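Local coordinates for protein ribosomal RNA small subunit methyltransferase E (Neisseria gonorrhoeae, PDB 5VM8) that probably transfers a methyl group from S-adenosyl methionine to the N3 atom of a uridine in 16S ribosomal RNA, as a knotted SPOUT-family methyltransferase, at residues 12-17 / 28-33; 81-86 / 240-245; 86-91 / 113-118; 91-96 / 200-205; 175-180 / 219-224. One frame throughout, in Å; residues are numbered along the deposited sequence.

Interaction 1 (12-17 / 28-33); sequences FYLPEN and DNIVRH
F12 and I30 meet in the small core of the N-terminal PUA-like domain, where edge strand 11-13 of a mixed five-stranded sheet is covered by helix 28-36. These two side chains carry the contact about equally, and H33 adds a ring pair. F12 CE1 stands over one face of the H33 imidazole, toward its rim, 3.5 Å from H33 CG, which in turn sits close to the plane of the phenyl ring. The two planes stand at 87°, a T-shaped (edge-to-face) stack with centroids 4.9 Å apart. H33 CG lies anti to its own backbone N (chi1 -152°), which swings the imidazole off the helix towards the strand. Beyond the stack, H33 NE2 is hydrogen-bonded to E145 of the long helix 128-147, and the same carboxylate takes the backbone N-H of Y13, so this PUA-like layer is tied to the methyltransferase part of the chain from both segments. Strand 44-48 adds I45 and L47 against F12, and L47 also against L14. One helical turn before H33, I30 reaches across with its longer branch: CD1 comes 4.1 Å from F12 CB and rests 3.5 Å from the carbonyl oxygen Y13 O. The L14 and I30 side chains are roughly perpendicular, with L14 CB 3.9 Å from I30 CD1.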
# COMPACT_ATOMS: atom_id res chain seq x y z
N PHE A 12 -9.43 -8.33 -11.04
CA PHE A 12 -10.19 -8.51 -9.83
C PHE A 12 -9.35 -9.30 -8.83
O PHE A 12 -8.78 -10.34 -9.16
CB PHE A 12 -11.51 -9.23 -10.13
CG PHE A 12 -12.32 -8.54 -11.19
CD1 PHE A 12 -13.09 -7.41 -10.88
CD2 PHE A 12 -12.29 -8.98 -12.50
CE1 PHE A 12 -13.81 -6.76 -11.87
CE2 PHE A 12 -13.01 -8.33 -13.49
CZ PHE A 12 -13.76 -7.22 -13.17
N TYR A 13 -9.29 -8.79 -7.60
CA TYR A 13 -8.61 -9.43 -6.49
C TYR A 13 -9.49 -10.56 -5.95
O TYR A 13 -10.64 -10.34 -5.60
CB TYR A 13 -8.34 -8.40 -5.40
CG TYR A 13 -7.81 -8.99 -4.12
CD1 TYR A 13 -6.55 -9.58 -4.06
CD2 TYR A 13 -8.59 -8.99 -2.97
CE1 TYR A 13 -6.08 -10.12 -2.88
CE2 TYR A 13 -8.13 -9.53 -1.80
CZ TYR A 13 -6.88 -10.10 -1.75
OH TYR A 13 -6.44 -10.63 -0.56
N LEU A 14 -8.94 -11.78 -5.92
CA LEU A 14 -9.64 -12.95 -5.39
C LEU A 14 -8.65 -13.75 -4.55
O LEU A 14 -7.84 -14.51 -5.10
CB LEU A 14 -10.25 -13.80 -6.50
CG LEU A 14 -10.93 -15.11 -6.09
CD1 LEU A 14 -12.18 -14.85 -5.31
CD2 LEU A 14 -11.24 -15.99 -7.30
N PRO A 15 -8.66 -13.58 -3.22
CA PRO A 15 -7.65 -14.26 -2.39
C PRO A 15 -7.89 -15.75 -2.24
O PRO A 15 -8.13 -16.23 -1.13
CB PRO A 15 -7.80 -13.56 -1.03
CG PRO A 15 -9.24 -13.16 -1.00
CD PRO A 15 -9.60 -12.79 -2.41
N GLU A 16 -7.83 -16.49 -3.35
CA GLU A 16 -8.08 -17.93 -3.33
C GLU A 16 -7.11 -18.63 -4.26
O GLU A 16 -6.61 -18.05 -5.23
CB GLU A 16 -9.53 -18.25 -3.74
N ASN A 17 -6.82 -19.89 -3.94
CA ASN A 17 -5.98 -20.72 -4.80
C ASN A 17 -6.77 -21.21 -6.00
O ASN A 17 -7.85 -21.79 -5.85
CB ASN A 17 -5.41 -21.89 -4.00
CG ASN A 17 -3.89 -21.96 -4.06
OD1 ASN A 17 -3.31 -22.30 -5.09
ND2 ASN A 17 -3.24 -21.64 -2.94
N ASP A 28 -19.31 -12.16 -3.70
CA ASP A 28 -20.33 -11.12 -3.89
C ASP A 28 -19.72 -9.79 -4.30
O ASP A 28 -20.36 -9.03 -5.05
CB ASP A 28 -21.12 -10.96 -2.58
CG ASP A 28 -22.33 -10.04 -2.73
OD1 ASP A 28 -23.32 -10.46 -3.38
OD2 ASP A 28 -22.29 -8.92 -2.18
N ASN A 29 -18.50 -9.48 -3.85
CA ASN A 29 -17.87 -8.22 -4.22
C ASN A 29 -17.41 -8.20 -5.67
O ASN A 29 -17.40 -7.14 -6.30
CB ASN A 29 -16.70 -7.91 -3.28
CG ASN A 29 -15.51 -8.84 -3.50
OD1 ASN A 29 -15.67 -9.97 -3.96
ND2 ASN A 29 -14.32 -8.36 -3.17
N ILE A 30 -17.01 -9.35 -6.21
CA ILE A 30 -16.60 -9.39 -7.60
C ILE A 30 -17.81 -9.36 -8.52
O ILE A 30 -17.73 -8.87 -9.65
CB ILE A 30 -15.71 -10.64 -7.84
CG1 ILE A 30 -14.40 -10.51 -7.07
CG2 ILE A 30 -15.46 -10.87 -9.33
CD1 ILE A 30 -13.38 -11.58 -7.40
N VAL A 31 -18.96 -9.84 -8.03
CA VAL A 31 -20.20 -9.79 -8.80
C VAL A 31 -20.62 -8.35 -9.06
O VAL A 31 -20.91 -7.96 -10.19
CB VAL A 31 -21.32 -10.57 -8.08
CG1 VAL A 31 -22.64 -10.43 -8.84
CG2 VAL A 31 -20.92 -12.02 -7.91
N ARG A 32 -20.68 -7.54 -7.99
CA ARG A 32 -21.04 -6.13 -8.16
C ARG A 32 -20.02 -5.41 -9.04
O ARG A 32 -20.39 -4.57 -9.86
CB ARG A 32 -21.14 -5.44 -6.80
CG ARG A 32 -21.94 -6.19 -5.76
CD ARG A 32 -22.29 -5.27 -4.61
NE ARG A 32 -22.31 -5.95 -3.33
CZ ARG A 32 -21.28 -6.02 -2.50
NH1 ARG A 32 -21.39 -6.67 -1.35
NH2 ARG A 32 -20.13 -5.44 -2.82
N HIS A 33 -18.74 -5.75 -8.87
CA HIS A 33 -17.67 -5.16 -9.67
C HIS A 33 -17.83 -5.51 -11.15
O HIS A 33 -17.68 -4.64 -12.02
CB HIS A 33 -16.32 -5.64 -9.12
CG HIS A 33 -15.17 -4.70 -9.34
ND1 HIS A 33 -15.17 -3.72 -10.32
CD2 HIS A 33 -13.99 -4.58 -8.69
CE1 HIS A 33 -14.03 -3.05 -10.26
NE2 HIS A 33 -13.30 -3.56 -9.29

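Interaction 2 (81-86 / 240-245); sequences SPLNIT and AMQTLW
The carboxamide of Q242 is the flat group at the centre of this contact: S81 OG meets its oxygen and the methyl I85 CD1 lies beside its nitrogen, while the W245 indole turns away and carries its own neighbour L244 CB over one face. S81 OG donates to Q242 OE1 at 2.6 Å, with a C=O...donor angle of 123° and the hydroxyl tilted 21° from the carbonyl plane. The same S81 OG accepts the backbone N-H of L83 at 3.2 Å, forming an ST turn. A bend in the Q242 chain at chi2 (-65°) brings the amide over to these groups. Q242 NE2 is hydrogen-bonded to L107 O. A water that donates to L83 O at 3.0 Å also lies 2.5 Å from Q242 NE2, rather short for a bond and hence a less certain link. I85 CD1 approaches Q242 NE2 to 3.6 Å. Alongside, L83 pushes its two methyls against the last turn of helix 232-244: CD2 is 3.4 Å from M241 O and 3.8 Å from W245 CB. The contact thus lays the entry to strand 85-90 against the C-terminal end of the last helix of the methyltransferase domain, with I195 of the neighbouring strand touching L83, M241 and W245. The S81 hydroxyl on OE1 and the L107 carbonyl on NE2 satisfy both ends of the buried amide and should hold it in this flip.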
# COMPACT_ATOMS: atom_id res chain seq x y z
N SER A 81 8.28 -3.88 -7.48
CA SER A 81 9.62 -3.36 -7.27
C SER A 81 10.40 -4.33 -6.39
O SER A 81 9.84 -4.89 -5.44
CB SER A 81 9.58 -1.99 -6.61
OG SER A 81 10.87 -1.50 -6.25
N PRO A 82 11.69 -4.55 -6.67
CA PRO A 82 12.50 -5.41 -5.80
C PRO A 82 12.88 -4.72 -4.52
O PRO A 82 13.37 -5.38 -3.59
CB PRO A 82 13.74 -5.70 -6.65
CG PRO A 82 13.88 -4.51 -7.52
CD PRO A 82 12.48 -4.00 -7.79
N LEU A 83 12.67 -3.40 -4.45
CA LEU A 83 12.91 -2.62 -3.26
C LEU A 83 11.77 -2.82 -2.27
O LEU A 83 10.59 -2.73 -2.64
CB LEU A 83 13.06 -1.14 -3.63
CG LEU A 83 13.49 -0.15 -2.56
CD1 LEU A 83 14.86 -0.57 -2.01
CD2 LEU A 83 13.53 1.27 -3.13
N ASN A 84 12.11 -3.07 -1.02
CA ASN A 84 11.15 -3.31 0.05
C ASN A 84 10.96 -2.03 0.86
O ASN A 84 11.87 -1.60 1.57
CB ASN A 84 11.66 -4.46 0.91
CG ASN A 84 10.59 -5.05 1.77
OD1 ASN A 84 9.89 -4.34 2.48
ND2 ASN A 84 10.47 -6.36 1.73
N ILE A 85 9.79 -1.40 0.75
CA ILE A 85 9.48 -0.15 1.45
C ILE A 85 8.25 -0.36 2.32
O ILE A 85 7.16 -0.60 1.80
CB ILE A 85 9.22 1.01 0.48
CG1 ILE A 85 10.37 1.18 -0.50
CG2 ILE A 85 8.97 2.31 1.27
CD1 ILE A 85 9.98 2.01 -1.73
N THR A 86 8.40 -0.18 3.63
CA THR A 86 7.26 -0.08 4.54
C THR A 86 7.02 1.40 4.81
O THR A 86 7.90 2.09 5.33
CB THR A 86 7.51 -0.82 5.86
OG1 THR A 86 7.71 -2.22 5.61
CG2 THR A 86 6.35 -0.60 6.87
N ALA A 240 11.18 8.91 -5.41
CA ALA A 240 12.62 9.14 -5.34
C ALA A 240 13.36 7.87 -4.93
O ALA A 240 14.45 7.58 -5.43
CB ALA A 240 12.92 10.28 -4.36
N MET A 241 12.77 7.10 -4.00
CA MET A 241 13.40 5.85 -3.58
C MET A 241 13.41 4.83 -4.72
O MET A 241 14.40 4.10 -4.89
CB MET A 241 12.66 5.27 -2.37
CG MET A 241 12.85 6.03 -1.08
SD MET A 241 11.81 5.37 0.28
CE MET A 241 11.81 6.81 1.33
N GLN A 242 12.31 4.74 -5.48
CA GLN A 242 12.30 3.83 -6.63
C GLN A 242 13.30 4.26 -7.70
O GLN A 242 13.78 3.41 -8.47
CB GLN A 242 10.88 3.73 -7.24
CG GLN A 242 9.76 3.21 -6.30
CD GLN A 242 9.93 1.76 -5.83
OE1 GLN A 242 10.92 1.08 -6.14
NE2 GLN A 242 8.95 1.28 -5.08
N THR A 243 13.61 5.56 -7.79
CA THR A 243 14.57 6.06 -8.77
C THR A 243 16.02 5.74 -8.36
O THR A 243 16.85 5.37 -9.21
CB THR A 243 14.35 7.56 -8.97
OG1 THR A 243 13.01 7.79 -9.42
CG2 THR A 243 15.33 8.14 -9.98
N LEU A 244 16.32 5.83 -7.05
CA LEU A 244 17.67 5.54 -6.55
C LEU A 244 17.90 4.04 -6.35
O LEU A 244 19.00 3.55 -6.59
CB LEU A 244 17.91 6.26 -5.22
CG LEU A 244 17.99 7.78 -5.30
CD1 LEU A 244 17.92 8.41 -3.93
CD2 LEU A 244 19.30 8.14 -6.00
N TRP A 245 16.90 3.31 -5.86
CA TRP A 245 17.11 1.94 -5.43
C TRP A 245 16.07 0.95 -5.97
O TRP A 245 16.23 -0.25 -5.75
CB TRP A 245 17.16 1.86 -3.89
CG TRP A 245 18.07 2.95 -3.31
CD1 TRP A 245 19.38 3.15 -3.60
CD2 TRP A 245 17.71 3.97 -2.36
NE1 TRP A 245 19.86 4.24 -2.92
CE2 TRP A 245 18.87 4.76 -2.15
CE3 TRP A 245 16.55 4.30 -1.67
CZ2 TRP A 245 18.89 5.85 -1.28
CZ3 TRP A 245 16.57 5.39 -0.82
CH2 TRP A 245 17.74 6.14 -0.62
O HOH W 1 8.54 -0.63 -3.46

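Interaction 3 (86-91 / 113-118); sequences TLIQSI and QPVISE
Strands 85-90 and 111-116 pair in parallel through a beta-alpha-beta unit, whose crossover helix 94-106 lies over the L87 and Q89 side of the sheet; the unit belongs to the parallel sheet of the SPOUT methyltransferase domain. Four backbone hydrogen bonds form the ladder. Q113 N gives to L87 O at 2.9 Å and Q89 N to Q113 O; then V115 N gives to Q89 O at 3.0 Å and I91 N to V115 O at 2.8 Å. CA-H...O contacts reinforce it, among them S90 CA to V115 O at 3.2 Å. Apolar contacts follow on both faces. On the face with I88, Q113, S90 and V115, I88 CG2 presses on V115 CG1 at 3.6 Å, and I88 CG1 lies beside Q113 CB with both side chains pointing the same way. On the other face the terminal methyl of I91 packs on the proline ring, CD1 to P114 CB 3.5 Å, helped by the fold-back of the I91 chain (chi2 -65°); W136 of helix 128-147 covers both residues. Polar side-chain ends turn elsewhere: Q113 NE2 bonds to P114 O and to P157 O, and S90 OG to V199 O on the next strand. Q89 NE2 bonds within its own strand to S90 O, 3.1 Å away and only 3° out of the amide plane.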
# COMPACT_ATOMS: atom_id res chain seq x y z
N THR A 86 8.40 -0.18 3.63
CA THR A 86 7.26 -0.08 4.54
C THR A 86 7.02 1.40 4.81
O THR A 86 7.90 2.09 5.33
CB THR A 86 7.51 -0.82 5.86
OG1 THR A 86 7.71 -2.22 5.61
CG2 THR A 86 6.35 -0.60 6.87
N LEU A 87 5.82 1.87 4.50
CA LEU A 87 5.39 3.22 4.83
C LEU A 87 4.72 3.18 6.20
O LEU A 87 3.66 2.57 6.35
CB LEU A 87 4.43 3.75 3.77
CG LEU A 87 3.61 5.01 4.08
CD1 LEU A 87 4.49 6.20 4.47
CD2 LEU A 87 2.69 5.36 2.89
N ILE A 88 5.36 3.78 7.20
CA ILE A 88 4.73 4.00 8.49
C ILE A 88 4.12 5.40 8.45
O ILE A 88 4.84 6.39 8.56
CB ILE A 88 5.73 3.90 9.65
CG1 ILE A 88 6.41 2.53 9.70
CG2 ILE A 88 5.01 4.13 11.00
CD1 ILE A 88 7.26 2.36 10.95
N GLN A 89 2.79 5.45 8.42
CA GLN A 89 2.00 6.66 8.21
C GLN A 89 1.14 6.95 9.44
O GLN A 89 0.29 6.14 9.81
CB GLN A 89 1.10 6.49 6.98
CG GLN A 89 0.17 7.67 6.72
CD GLN A 89 0.95 8.91 6.34
OE1 GLN A 89 1.65 8.90 5.32
NE2 GLN A 89 0.87 9.97 7.16
N SER A 90 1.32 8.13 10.02
CA SER A 90 0.42 8.58 11.07
C SER A 90 -0.96 8.85 10.50
O SER A 90 -1.09 9.49 9.45
CB SER A 90 0.93 9.84 11.74
OG SER A 90 2.29 9.71 12.02
N ILE A 91 -1.99 8.38 11.23
CA ILE A 91 -3.37 8.49 10.77
C ILE A 91 -3.68 9.94 10.48
O ILE A 91 -3.44 10.81 11.33
CB ILE A 91 -4.34 7.96 11.82
CG1 ILE A 91 -3.94 6.58 12.33
CG2 ILE A 91 -5.73 7.90 11.23
CD1 ILE A 91 -3.98 5.54 11.29
N GLN A 113 1.93 0.59 7.61
CA GLN A 113 1.72 0.48 9.05
C GLN A 113 1.09 1.78 9.51
O GLN A 113 1.80 2.76 9.78
CB GLN A 113 3.03 0.18 9.79
CG GLN A 113 2.92 0.11 11.31
CD GLN A 113 2.01 -1.00 11.80
OE1 GLN A 113 2.41 -2.17 11.89
NE2 GLN A 113 0.76 -0.65 12.10
N PRO A 114 -0.23 1.86 9.59
CA PRO A 114 -0.87 3.07 10.13
C PRO A 114 -0.62 3.17 11.63
O PRO A 114 -0.72 2.18 12.36
CB PRO A 114 -2.35 2.85 9.83
CG PRO A 114 -2.51 1.36 9.81
CD PRO A 114 -1.21 0.79 9.30
N VAL A 115 -0.34 4.38 12.10
CA VAL A 115 -0.01 4.58 13.50
C VAL A 115 -0.73 5.81 14.03
O VAL A 115 -0.99 6.77 13.30
CB VAL A 115 1.50 4.75 13.82
CG1 VAL A 115 2.31 3.56 13.35
CG2 VAL A 115 2.03 6.06 13.28
N ILE A 116 -1.03 5.76 15.32
CA ILE A 116 -1.57 6.91 16.03
C ILE A 116 -0.38 7.67 16.60
O ILE A 116 0.44 7.09 17.32
CB ILE A 116 -2.53 6.49 17.14
CG1 ILE A 116 -3.56 5.48 16.61
CG2 ILE A 116 -3.19 7.74 17.70
CD1 ILE A 116 -4.43 4.89 17.69
N SER A 117 -0.24 8.92 16.21
CA SER A 117 0.75 9.80 16.79
C SER A 117 0.02 10.86 17.59
O SER A 117 -1.21 10.88 17.67
CB SER A 117 1.66 10.41 15.71
OG SER A 117 1.01 11.41 14.97
N GLU A 118 0.80 11.74 18.20
CA GLU A 118 0.25 12.69 19.15
C GLU A 118 -0.83 13.55 18.50
O GLU A 118 -1.92 13.73 19.07
CB GLU A 118 1.38 13.57 19.70
CG GLU A 118 0.93 14.73 20.53
CD GLU A 118 0.69 14.36 21.97
OE1 GLU A 118 0.90 13.18 22.31
OE2 GLU A 118 0.30 15.26 22.75

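Interaction 4 (91-96 / 200-205); sequences ISSGDR and GPEGGW
E202 OE1 takes the backbone N-H of S93 in a nearly straight hydrogen bond, 2.8 Å from N to OE1 with an angle of 179° at the hydrogen. The N-H arrives on the syn side of the carboxylate, 19° out of its plane. S93 OG adds a weak, long bond to the same oxygen. A bend at chi2 (87°) turns the carboxylate back towards the 91-93 backbone. Its other oxygen, E202 OE2, is 2.9 Å from a water that also lies 2.8 Å from I91 O. R96 makes no salt bridge with this carboxylate. Its fully extended chain passes E202 in the opposite direction, CD lying 3.7 Å from E202 CG, and one face of the guanidinium lies over E202 CA, which is 3.9 Å above its centre. R96 NH2 is instead hydrogen-bonded to R229 O, so the arginine reaches across E202 to a third loop. S92 packs on P201, its OG 3.5 Å from P201 CA while bonding to S90 O, and P201 CB touches I91 O. The 200-205 loop, with a type I turn from P201 to G204, is glycine-rich and, as in relatives of this knotted family, probably borders the cofactor pocket. The contact lies at the C-terminal ends of adjacent parallel strands 85-90 and 195-199, where the first leads into helix 94-106 and the second into the loop before helix 207-215.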
# COMPACT_ATOMS: atom_id res chain seq x y z
N ILE A 91 -1.99 8.38 11.23
CA ILE A 91 -3.37 8.49 10.77
C ILE A 91 -3.68 9.94 10.48
O ILE A 91 -3.44 10.81 11.33
CB ILE A 91 -4.34 7.96 11.82
CG1 ILE A 91 -3.94 6.58 12.33
CG2 ILE A 91 -5.73 7.90 11.23
CD1 ILE A 91 -3.98 5.54 11.29
N SER A 92 -4.12 10.21 9.25
CA SER A 92 -4.58 11.52 8.83
C SER A 92 -6.03 11.43 8.34
O SER A 92 -6.55 10.33 8.11
CB SER A 92 -3.68 12.07 7.74
OG SER A 92 -2.35 11.90 8.16
N SER A 93 -6.69 12.58 8.23
CA SER A 93 -8.11 12.60 7.89
C SER A 93 -8.33 12.59 6.38
O SER A 93 -7.53 13.12 5.60
CB SER A 93 -8.86 13.78 8.51
OG SER A 93 -8.71 14.99 7.81
N GLY A 94 -9.43 11.95 5.98
CA GLY A 94 -9.95 11.83 4.64
C GLY A 94 -9.04 11.69 3.44
O GLY A 94 -8.34 10.69 3.29
N ASP A 95 -9.09 12.71 2.57
CA ASP A 95 -8.36 12.71 1.30
C ASP A 95 -6.87 12.57 1.52
O ASP A 95 -6.19 11.90 0.73
CB ASP A 95 -8.63 14.00 0.51
CG ASP A 95 -9.79 13.86 -0.41
OD1 ASP A 95 -10.48 12.82 -0.32
OD2 ASP A 95 -10.02 14.78 -1.24
N ARG A 96 -6.34 13.18 2.57
CA ARG A 96 -4.90 13.11 2.75
C ARG A 96 -4.45 11.67 2.98
O ARG A 96 -3.47 11.21 2.40
CB ARG A 96 -4.50 14.01 3.90
CG ARG A 96 -3.02 14.03 4.14
CD ARG A 96 -2.73 15.05 5.21
NE ARG A 96 -1.31 15.18 5.45
CZ ARG A 96 -0.66 16.34 5.36
NH1 ARG A 96 -1.32 17.43 5.03
NH2 ARG A 96 0.64 16.39 5.60
N GLY A 200 4.45 11.84 9.18
CA GLY A 200 3.54 12.40 10.14
C GLY A 200 2.19 12.82 9.59
O GLY A 200 1.92 12.73 8.39
N PRO A 201 1.31 13.24 10.48
CA PRO A 201 -0.02 13.68 10.07
C PRO A 201 0.00 15.13 9.65
O PRO A 201 1.09 15.71 9.55
CB PRO A 201 -0.88 13.47 11.34
CG PRO A 201 0.13 13.69 12.50
CD PRO A 201 1.49 13.22 11.96
N GLU A 202 -1.18 15.70 9.40
CA GLU A 202 -1.31 17.12 9.10
C GLU A 202 -0.51 17.97 10.08
O GLU A 202 0.35 18.77 9.68
CB GLU A 202 -2.79 17.56 9.15
CG GLU A 202 -3.79 16.72 8.39
CD GLU A 202 -4.37 15.54 9.17
OE1 GLU A 202 -5.37 14.97 8.68
OE2 GLU A 202 -3.85 15.16 10.24
N GLY A 203 -0.77 17.78 11.38
CA GLY A 203 -0.15 18.58 12.43
C GLY A 203 1.34 18.35 12.61
O GLY A 203 1.99 19.14 13.31
N GLY A 204 1.89 17.27 12.04
CA GLY A 204 3.32 17.05 12.10
C GLY A 204 3.77 16.27 13.33
O GLY A 204 2.98 15.75 14.12
N TRP A 205 5.09 16.17 13.45
CA TRP A 205 5.71 15.51 14.59
C TRP A 205 5.85 16.45 15.79
O TRP A 205 6.13 17.64 15.63
CB TRP A 205 7.10 14.99 14.22
CG TRP A 205 7.14 14.03 13.08
CD1 TRP A 205 7.87 14.14 11.92
CD2 TRP A 205 6.45 12.78 13.00
NE1 TRP A 205 7.67 13.03 11.14
CE2 TRP A 205 6.80 12.19 11.78
CE3 TRP A 205 5.55 12.11 13.85
CZ2 TRP A 205 6.31 10.94 11.39
CZ3 TRP A 205 5.05 10.88 13.45
CH2 TRP A 205 5.41 10.32 12.22
O HOH W 2 -4.89 13.07 12.01

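Interaction 5 (175-180 / 219-224); sequences LIMSIN and QAVTLG
L175 CB lies 4.0 Å from Q219 O across the strand pair. CG sits beside the backbone N (chi1 -58°), and from it CD2, the touching branch, comes to 3.9 Å from Q219 O and 4.0 Å from V221 CG1, with Q219 CB also near, while the other methyl, CD1, touches M241 CE of helix 232-244. The L175 and V221 side chains cross at about a right angle. M177 follows on the same face; its CE methyl reaches L223 CG at 4.2 Å, while L223 itself packs on A236 and A237 of helix 232-244. The opposite face carries I176 and A220, with I176 CG2 against the A220 backbone and side chain. A220 CB in turn meets N180 O at 3.2 Å, as the chain after strand 173-177 curls back over it. Beneath the side chains the backbones run parallel: I176 N donates to Q219 O at 2.8 Å, V221 N to I176 O at 2.9 Å, and S178 N only weakly to V221 O. Past this bond the strands separate. S178 OG accepts N180 N in an ST turn, and E210 of helix 207-215 is hydrogen-bonded to both S178 OG and N180 ND2, holding the turn to that helix. T222 CG2 lies against S178 O (3.7 Å) and I179 CA. Q219 NE2 folds back onto A220 O. Pairing of strand 219-222 between strands 173-177 and 182-184 belongs to the parallel sheet of the SPOUT fold, in whose C-terminal part the chain forms the trefoil knot of this protein.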
# COMPACT_ATOMS: atom_id res chain seq x y z
N LEU A 175 14.08 5.72 8.18
CA LEU A 175 13.98 7.08 7.67
C LEU A 175 12.74 7.74 8.25
O LEU A 175 11.67 7.12 8.31
CB LEU A 175 13.90 7.04 6.13
CG LEU A 175 15.10 6.35 5.48
CD1 LEU A 175 15.01 6.43 3.97
CD2 LEU A 175 16.46 6.93 5.96
N ILE A 176 12.88 9.00 8.67
CA ILE A 176 11.76 9.82 9.07
C ILE A 176 11.82 11.13 8.30
O ILE A 176 12.90 11.74 8.19
CB ILE A 176 11.73 10.05 10.60
CG1 ILE A 176 10.53 10.90 10.98
CG2 ILE A 176 13.03 10.68 11.10
CD1 ILE A 176 10.34 11.12 12.49
N MET A 177 10.70 11.52 7.69
CA MET A 177 10.61 12.81 7.01
C MET A 177 10.50 13.92 8.04
O MET A 177 9.50 14.03 8.75
CB MET A 177 9.42 12.89 6.06
CG MET A 177 9.55 12.00 4.87
SD MET A 177 8.91 12.77 3.37
CE MET A 177 9.73 14.37 3.43
N SER A 178 11.53 14.73 8.10
CA SER A 178 11.58 15.77 9.09
C SER A 178 12.68 16.70 8.66
O SER A 178 13.63 16.27 8.02
CB SER A 178 11.89 15.21 10.49
OG SER A 178 12.16 16.26 11.39
N ILE A 179 12.56 17.97 9.06
CA ILE A 179 13.56 18.95 8.68
C ILE A 179 14.65 19.05 9.74
O ILE A 179 15.64 19.76 9.53
CB ILE A 179 12.90 20.31 8.46
CG1 ILE A 179 13.68 21.15 7.44
CG2 ILE A 179 12.74 21.05 9.80
CD1 ILE A 179 12.83 22.20 6.73
N ASN A 180 14.50 18.35 10.85
CA ASN A 180 15.37 18.51 12.01
C ASN A 180 16.39 17.38 12.05
O ASN A 180 16.01 16.20 11.99
CB ASN A 180 14.54 18.57 13.28
CG ASN A 180 13.59 19.77 13.29
OD1 ASN A 180 14.02 20.91 13.11
ND2 ASN A 180 12.30 19.50 13.46
N GLN A 219 16.96 7.99 10.68
CA GLN A 219 17.63 9.12 10.04
C GLN A 219 16.57 10.05 9.45
O GLN A 219 15.66 9.59 8.73
CB GLN A 219 18.60 8.67 8.95
CG GLN A 219 19.16 9.84 8.09
CD GLN A 219 20.00 10.87 8.88
OE1 GLN A 219 21.07 10.56 9.41
NE2 GLN A 219 19.51 12.10 8.94
N ALA A 220 16.67 11.33 9.79
CA ALA A 220 15.78 12.35 9.27
C ALA A 220 16.22 12.78 7.87
O ALA A 220 17.40 13.05 7.63
CB ALA A 220 15.73 13.54 10.23
N VAL A 221 15.26 12.84 6.94
CA VAL A 221 15.52 13.09 5.52
C VAL A 221 14.64 14.23 5.00
O VAL A 221 13.50 14.40 5.45
CB VAL A 221 15.27 11.85 4.64
CG1 VAL A 221 16.33 10.77 4.89
CG2 VAL A 221 13.88 11.32 4.88
N THR A 222 15.20 15.03 4.10
CA THR A 222 14.48 16.02 3.32
C THR A 222 14.64 15.69 1.84
O THR A 222 15.57 15.00 1.44
CB THR A 222 15.01 17.43 3.52
OG1 THR A 222 16.33 17.49 2.99
CG2 THR A 222 14.97 17.85 4.99
N LEU A 223 13.67 16.14 1.04
CA LEU A 223 13.76 16.07 -0.42
C LEU A 223 13.59 17.46 -1.01
O LEU A 223 12.47 17.97 -1.04
CB LEU A 223 12.71 15.18 -1.04
CG LEU A 223 11.76 14.32 -0.30
CD1 LEU A 223 10.40 14.58 -0.87
CD2 LEU A 223 12.23 12.91 -0.61
N GLY A 224 14.64 18.05 -1.52
CA GLY A 224 14.50 19.29 -2.24
C GLY A 224 14.47 20.51 -1.34
O GLY A 224 14.37 20.43 -0.12

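Overall arrangement
Interactions 2 to 5 all belong to the methyltransferase domain, whereas interaction 1 lies in the PUA-like domain, its centre about 28 Å from that of interaction 3 and about 40 Å from that of interaction 5. Interactions 2 and 3 share T86: interaction 2 takes the approach to and start of strand 85-90, interaction 3 the rest. Interactions 3 and 4 share I91, have centres about 9 Å apart and join through S90, packed on P201 and W205. W205 then links interaction 4 to interaction 5, its NE1 bonded to M177 O. Interaction 2 reaches interaction 5 through M241. As in relatives, the loop of interaction 4 probably borders the S-adenosyl methionine pocket, with interaction 5 beside it.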